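Local coordinates for protein monovalent Na+/H+ antiporter subunit D (Dietzia sp. DQ12-45-1b, PDB 7D3U) that forms one of the antiporter-like membrane subunits of the Mrp complex, a bacterial pump that exchanges sodium ions for protons across the cell membrane, at residues S298-H303 with A339-I344; A370-A375 with P533-S538. One frame throughout, in Å; residues are numbered along the deposited sequence.

Interactions 1 and 2 are neighbouring helix contacts built from side chains of very different size. Interaction 1 is buried, about 12 Å from the chain centre, where a leucine and a phenylalanine bridge widely spaced antiparallel helices. Interaction 2 is also largely buried but lies further out, about 17 Å from that centre, with detergent along one flank; there alanines and a serine draw two helices close, and a weak hydrogen bond accompanies the apolar contacts. Their segments belong to four different helices, yet the contacts touch: A343 N lies 3.5 Å from A534 CB, and L340 CD1 lies 3.5 Å from F373 CD1.

Interaction 1: residues S298-H303 with A339-I344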
loop_
_atom_site.group_PDB
_atom_site.type_symbol
_atom_site.label_atom_id
_atom_site.label_comp_id
_atom_site.label_asym_id
_atom_site.label_seq_id
_atom_site.Cartn_x
_atom_site.Cartn_y
_atom_site.Cartn_z
ATOM N N SER A 298 -8.009 3.315 10.046
ATOM C CA SER A 298 -6.836 2.516 10.362
ATOM C C SER A 298 -7.152 1.034 10.463
ATOM O O SER A 298 -6.236 0.210 10.377
ATOM C CB SER A 298 -6.206 2.990 11.673
ATOM O OG SER A 298 -5.575 1.915 12.344
ATOM N N ILE A 299 -8.424 0.683 10.649
ATOM C CA ILE A 299 -8.830 -0.716 10.603
ATOM C C ILE A 299 -8.779 -1.233 9.173
ATOM O O ILE A 299 -8.314 -2.352 8.915
ATOM C CB ILE A 299 -10.234 -0.872 11.213
ATOM C CG1 ILE A 299 -10.153 -0.927 12.737
ATOM C CG2 ILE A 299 -10.925 -2.098 10.660
ATOM C CD1 ILE A 299 -11.498 -0.950 13.415
ATOM N N LEU A 300 -9.249 -0.425 8.223
ATOM C CA LEU A 300 -9.302 -0.845 6.832
ATOM C C LEU A 300 -7.921 -1.074 6.236
ATOM O O LEU A 300 -7.796 -1.859 5.298
ATOM C CB LEU A 300 -10.070 0.184 6.006
ATOM C CG LEU A 300 -11.479 0.493 6.508
ATOM C CD1 LEU A 300 -12.115 1.588 5.677
ATOM C CD2 LEU A 300 -12.332 -0.758 6.482
ATOM N N ALA A 301 -6.876 -0.440 6.772
ATOM C CA ALA A 301 -5.528 -0.706 6.276
ATOM C C ALA A 301 -5.092 -2.129 6.611
ATOM O O ALA A 301 -4.621 -2.874 5.740
ATOM C CB ALA A 301 -4.549 0.312 6.855
ATOM N N PHE A 302 -5.234 -2.525 7.876
ATOM C CA PHE A 302 -4.919 -3.898 8.251
ATOM C C PHE A 302 -5.840 -4.888 7.552
ATOM O O PHE A 302 -5.418 -6.001 7.213
ATOM C CB PHE A 302 -5.012 -4.058 9.763
ATOM C CG PHE A 302 -3.722 -3.811 10.482
ATOM C CD1 PHE A 302 -2.642 -4.656 10.305
ATOM C CD2 PHE A 302 -3.592 -2.740 11.345
ATOM C CE1 PHE A 302 -1.457 -4.431 10.967
ATOM C CE2 PHE A 302 -2.410 -2.512 12.010
ATOM C CZ PHE A 302 -1.341 -3.359 11.822
ATOM N N HIS A 303 -7.097 -4.504 7.317
ATOM C CA HIS A 303 -7.984 -5.375 6.554
ATOM C C HIS A 303 -7.507 -5.522 5.118
ATOM O O HIS A 303 -7.637 -6.594 4.522
ATOM C CB HIS A 303 -9.412 -4.844 6.589
ATOM C CG HIS A 303 -10.220 -5.380 7.725
ATOM N ND1 HIS A 303 -11.269 -4.686 8.285
ATOM C CD2 HIS A 303 -10.127 -6.543 8.410
ATOM C CE1 HIS A 303 -11.790 -5.400 9.265
ATOM N NE2 HIS A 303 -11.116 -6.531 9.363
ATOM N N ALA A 339 -14.930 0.775 -2.222
ATOM C CA ALA A 339 -16.233 1.152 -1.686
ATOM C C ALA A 339 -16.224 1.288 -0.171
ATOM O O ALA A 339 -17.161 1.863 0.390
ATOM C CB ALA A 339 -17.290 0.129 -2.094
ATOM N N LEU A 340 -15.197 0.772 0.499
ATOM C CA LEU A 340 -15.114 0.854 1.950
ATOM C C LEU A 340 -14.331 2.078 2.403
ATOM O O LEU A 340 -14.667 2.682 3.427
ATOM C CB LEU A 340 -14.473 -0.417 2.508
ATOM C CG LEU A 340 -15.079 -1.004 3.782
ATOM C CD1 LEU A 340 -16.579 -0.821 3.793
ATOM C CD2 LEU A 340 -14.724 -2.470 3.896
ATOM N N PHE A 341 -13.292 2.456 1.659
ATOM C CA PHE A 341 -12.584 3.696 1.946
ATOM C C PHE A 341 -13.371 4.919 1.499
ATOM O O PHE A 341 -13.060 6.031 1.934
ATOM C CB PHE A 341 -11.215 3.694 1.268
ATOM C CG PHE A 341 -10.142 3.018 2.065
ATOM C CD1 PHE A 341 -9.641 3.602 3.210
ATOM C CD2 PHE A 341 -9.625 1.804 1.660
ATOM C CE1 PHE A 341 -8.648 2.985 3.939
ATOM C CE2 PHE A 341 -8.633 1.185 2.384
ATOM C CZ PHE A 341 -8.144 1.775 3.525
ATOM N N LEU A 342 -14.370 4.740 0.636
ATOM C CA LEU A 342 -15.214 5.845 0.202
ATOM C C LEU A 342 -16.402 6.067 1.122
ATOM O O LEU A 342 -16.913 7.189 1.200
ATOM C CB LEU A 342 -15.718 5.599 -1.222
ATOM C CG LEU A 342 -14.698 5.708 -2.354
ATOM C CD1 LEU A 342 -15.349 5.381 -3.684
ATOM C CD2 LEU A 342 -14.096 7.090 -2.382
ATOM N N ALA A 343 -16.861 5.024 1.814
ATOM C CA ALA A 343 -17.929 5.193 2.790
ATOM C C ALA A 343 -17.381 5.730 4.105
ATOM O O ALA A 343 -17.920 6.688 4.667
ATOM C CB ALA A 343 -18.658 3.869 3.011
ATOM N N ILE A 344 -16.307 5.121 4.610
ATOM C CA ILE A 344 -15.655 5.646 5.803
ATOM C C ILE A 344 -14.972 6.971 5.493
ATOM O O ILE A 344 -14.886 7.853 6.356
ATOM C CB ILE A 344 -14.668 4.606 6.362
ATOM C CG1 ILE A 344 -15.428 3.392 6.888
ATOM C CG2 ILE A 344 -13.823 5.199 7.472
ATOM C CD1 ILE A 344 -16.431 3.728 7.961
#
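In the transmembrane helix bundle of this Mrp antiporter subunit, helices 296-316 and 320-350 run antiparallel, and L300 spans the distance between them with help from F341, L340 and I344. Both segments belong to the membrane domain that Mrp subunits share with the antiporter-like subunits of complex I. The short axes differ in direction by 173° and come no closer than 10.7 Å, a spacing bridged by long side chains without any hydrogen bond across it. L300 points directly at the other helix, and its two methyls take different sets of partners. CD2 meets the branching carbon of L340, at 3.9 Å from CG, while CD1 lies among L340 O, the F341 ring and the side chain of I344, 4.0 Å from I344 CG1. F341 starts from the flank of its helix, but its CG lies beside the backbone N (chi1 -85°), and the ring reaches across the interface to lie against L300. On another face of helix 296-316, I299 and H303 pack against helix 405-430, whereas L340 also touches S376 and L380 of helix 367-380. Over the F341 ring L300 CD1 makes a CH-pi contact, 4.2 Å from the centroid and 18° off the ring normal, displaced toward the rim. At the ring's outer end, F341 CZ meets L300 CB at 3.5 Å.

Interaction 2: residues A370-A375 with P533-S538; sequences AVAFFA and PALALS. With LMT (dodecyl-beta-D-maltoside), chain Q.
Apolar contacts come first where A372 meets A534 and L535, with helices 367-380 and 528-546 running in broadly the same direction. Their short axes cross at 39° and approach to 8.5 Å, a close spacing made possible by small residues. A372 presents its methyl to the facing turn: CB lies 4.1 Å from A534 CB and 3.9 Å from L535 CD1. L535 begins at the flank of its helix, yet with CG anti to the backbone N (chi1 -169°) its branched end swings inward, where CD1 also meets V371 CG1 at 4.2 Å. The polar component is slight. S538 OG donates a weak hydrogen bond to the backbone carbonyl A372 O at 3.4 Å, and the same oxygen accepts a hydrogen bond from S376 OG within its own helix. With OG anti to its own N, the serine turns this hydroxyl toward A375 CB, while its CB rests beside A372. Detergent supplies the third kind of contact: the dodecyl chain of a maltoside runs beside helix 367-380, with C4 3.8 Å from V371 CG2 and C3 3.7 Å from F374 CD2. F374 also meets F140 of the neighbouring subunit A edge-to-face. Around the pair, F373 stacks on F430 of helix 405-430, A534 touches L342 of helix 320-350, and L537 packs against helix 80-101.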
loop_
_atom_site.group_PDB
_atom_site.type_symbol
_atom_site.label_atom_id
_atom_site.label_comp_id
_atom_site.label_asym_id
_atom_site.label_seq_id
_atom_site.Cartn_x
_atom_site.Cartn_y
_atom_site.Cartn_z
ATOM N N ALA A 370 -24.550 4.632 5.241
ATOM C CA ALA A 370 -24.670 3.451 6.089
ATOM C C ALA A 370 -24.934 2.201 5.260
ATOM O O ALA A 370 -24.331 1.150 5.497
ATOM C CB ALA A 370 -25.778 3.653 7.120
ATOM N N VAL A 371 -25.831 2.301 4.277
ATOM C CA VAL A 371 -26.086 1.179 3.377
ATOM C C VAL A 371 -24.839 0.862 2.564
ATOM O O VAL A 371 -24.434 -0.303 2.434
ATOM C CB VAL A 371 -27.284 1.490 2.464
ATOM C CG1 VAL A 371 -27.361 0.488 1.331
ATOM C CG2 VAL A 371 -28.567 1.495 3.266
ATOM N N ALA A 372 -24.216 1.898 1.996
ATOM C CA ALA A 372 -23.025 1.689 1.183
ATOM C C ALA A 372 -21.897 1.061 1.985
ATOM O O ALA A 372 -21.059 0.348 1.424
ATOM C CB ALA A 372 -22.566 3.013 0.575
ATOM N N PHE A 373 -21.860 1.306 3.294
ATOM C CA PHE A 373 -20.822 0.705 4.118
ATOM C C PHE A 373 -21.181 -0.713 4.526
ATOM O O PHE A 373 -20.315 -1.588 4.525
ATOM C CB PHE A 373 -20.562 1.548 5.365
ATOM C CG PHE A 373 -19.740 0.841 6.403
ATOM C CD1 PHE A 373 -18.360 0.874 6.349
ATOM C CD2 PHE A 373 -20.345 0.141 7.433
ATOM C CE1 PHE A 373 -17.604 0.221 7.295
ATOM C CE2 PHE A 373 -19.591 -0.514 8.378
ATOM C CZ PHE A 373 -18.221 -0.473 8.308
ATOM N N PHE A 374 -22.435 -0.961 4.907
ATOM C CA PHE A 374 -22.780 -2.291 5.394
ATOM C C PHE A 374 -22.761 -3.313 4.269
ATOM O O PHE A 374 -22.360 -4.464 4.478
ATOM C CB PHE A 374 -24.143 -2.287 6.076
ATOM C CG PHE A 374 -24.364 -3.471 6.966
ATOM C CD1 PHE A 374 -23.829 -3.503 8.240
ATOM C CD2 PHE A 374 -25.076 -4.566 6.519
ATOM C CE1 PHE A 374 -24.020 -4.593 9.058
ATOM C CE2 PHE A 374 -25.267 -5.660 7.334
ATOM C CZ PHE A 374 -24.741 -5.672 8.605
ATOM N N ALA A 375 -23.187 -2.918 3.068
ATOM C CA ALA A 375 -23.091 -3.826 1.933
ATOM C C ALA A 375 -21.643 -4.235 1.689
ATOM O O ALA A 375 -21.328 -5.426 1.580
ATOM C CB ALA A 375 -23.688 -3.170 0.688
ATOM N N PRO A 533 -20.541 7.929 -4.747
ATOM C CA PRO A 533 -19.437 7.065 -5.196
ATOM C C PRO A 533 -19.240 5.839 -4.325
ATOM O O PRO A 533 -18.848 4.785 -4.837
ATOM C CB PRO A 533 -18.218 7.995 -5.148
ATOM C CG PRO A 533 -18.610 9.088 -4.233
ATOM C CD PRO A 533 -20.059 9.296 -4.486
ATOM N N ALA A 534 -19.497 5.942 -3.022
ATOM C CA ALA A 534 -19.408 4.778 -2.152
ATOM C C ALA A 534 -20.590 3.837 -2.318
ATOM O O ALA A 534 -20.481 2.659 -1.964
ATOM C CB ALA A 534 -19.305 5.215 -0.691
ATOM N N LEU A 535 -21.711 4.325 -2.844
ATOM C CA LEU A 535 -22.881 3.486 -3.063
ATOM C C LEU A 535 -22.842 2.792 -4.417
ATOM O O LEU A 535 -23.281 1.644 -4.535
ATOM C CB LEU A 535 -24.158 4.319 -2.943
ATOM C CG LEU A 535 -25.467 3.533 -2.897
ATOM C CD1 LEU A 535 -25.836 3.206 -1.464
ATOM C CD2 LEU A 535 -26.580 4.305 -3.579
ATOM N N ALA A 536 -22.332 3.475 -5.444
ATOM C CA ALA A 536 -22.202 2.857 -6.758
ATOM C C ALA A 536 -21.326 1.615 -6.689
ATOM O O ALA A 536 -21.703 0.545 -7.178
ATOM C CB ALA A 536 -21.637 3.863 -7.760
ATOM N N LEU A 537 -20.150 1.736 -6.075
ATOM C CA LEU A 537 -19.284 0.582 -5.879
ATOM C C LEU A 537 -19.822 -0.391 -4.842
ATOM O O LEU A 537 -19.210 -1.444 -4.632
ATOM C CB LEU A 537 -17.883 1.039 -5.478
ATOM C CG LEU A 537 -17.083 1.770 -6.551
ATOM C CD1 LEU A 537 -15.663 1.995 -6.077
ATOM C CD2 LEU A 537 -17.099 0.983 -7.846
ATOM N N SER A 538 -20.938 -0.073 -4.189
ATOM C CA SER A 538 -21.564 -0.978 -3.239
ATOM C C SER A 538 -22.705 -1.778 -3.847
ATOM O O SER A 538 -23.156 -2.748 -3.232
ATOM C CB SER A 538 -22.083 -0.203 -2.025
ATOM O OG SER A 538 -22.734 -1.073 -1.119
HETATM C C1 LMT Q . -27.613 -4.502 3.500
HETATM C C2 LMT Q . -28.228 -3.171 3.808
HETATM C C3 LMT Q . -27.859 -2.554 5.114
HETATM C C4 LMT Q . -28.957 -1.594 5.482
HETATM C C5 LMT Q . -28.520 -0.713 6.600
HETATM C C6 LMT Q . -29.669 -0.051 7.281
HETATM C C7 LMT Q . -29.177 1.126 8.066
HETATM C C8 LMT Q . -30.227 1.537 9.038
HETATM C C9 LMT Q . -30.365 0.632 10.218
HETATM C C10 LMT Q . -31.280 1.311 11.198
HETATM C C11 LMT Q . -31.131 0.740 12.571
HETATM C C12 LMT Q . -31.978 1.463 13.562
#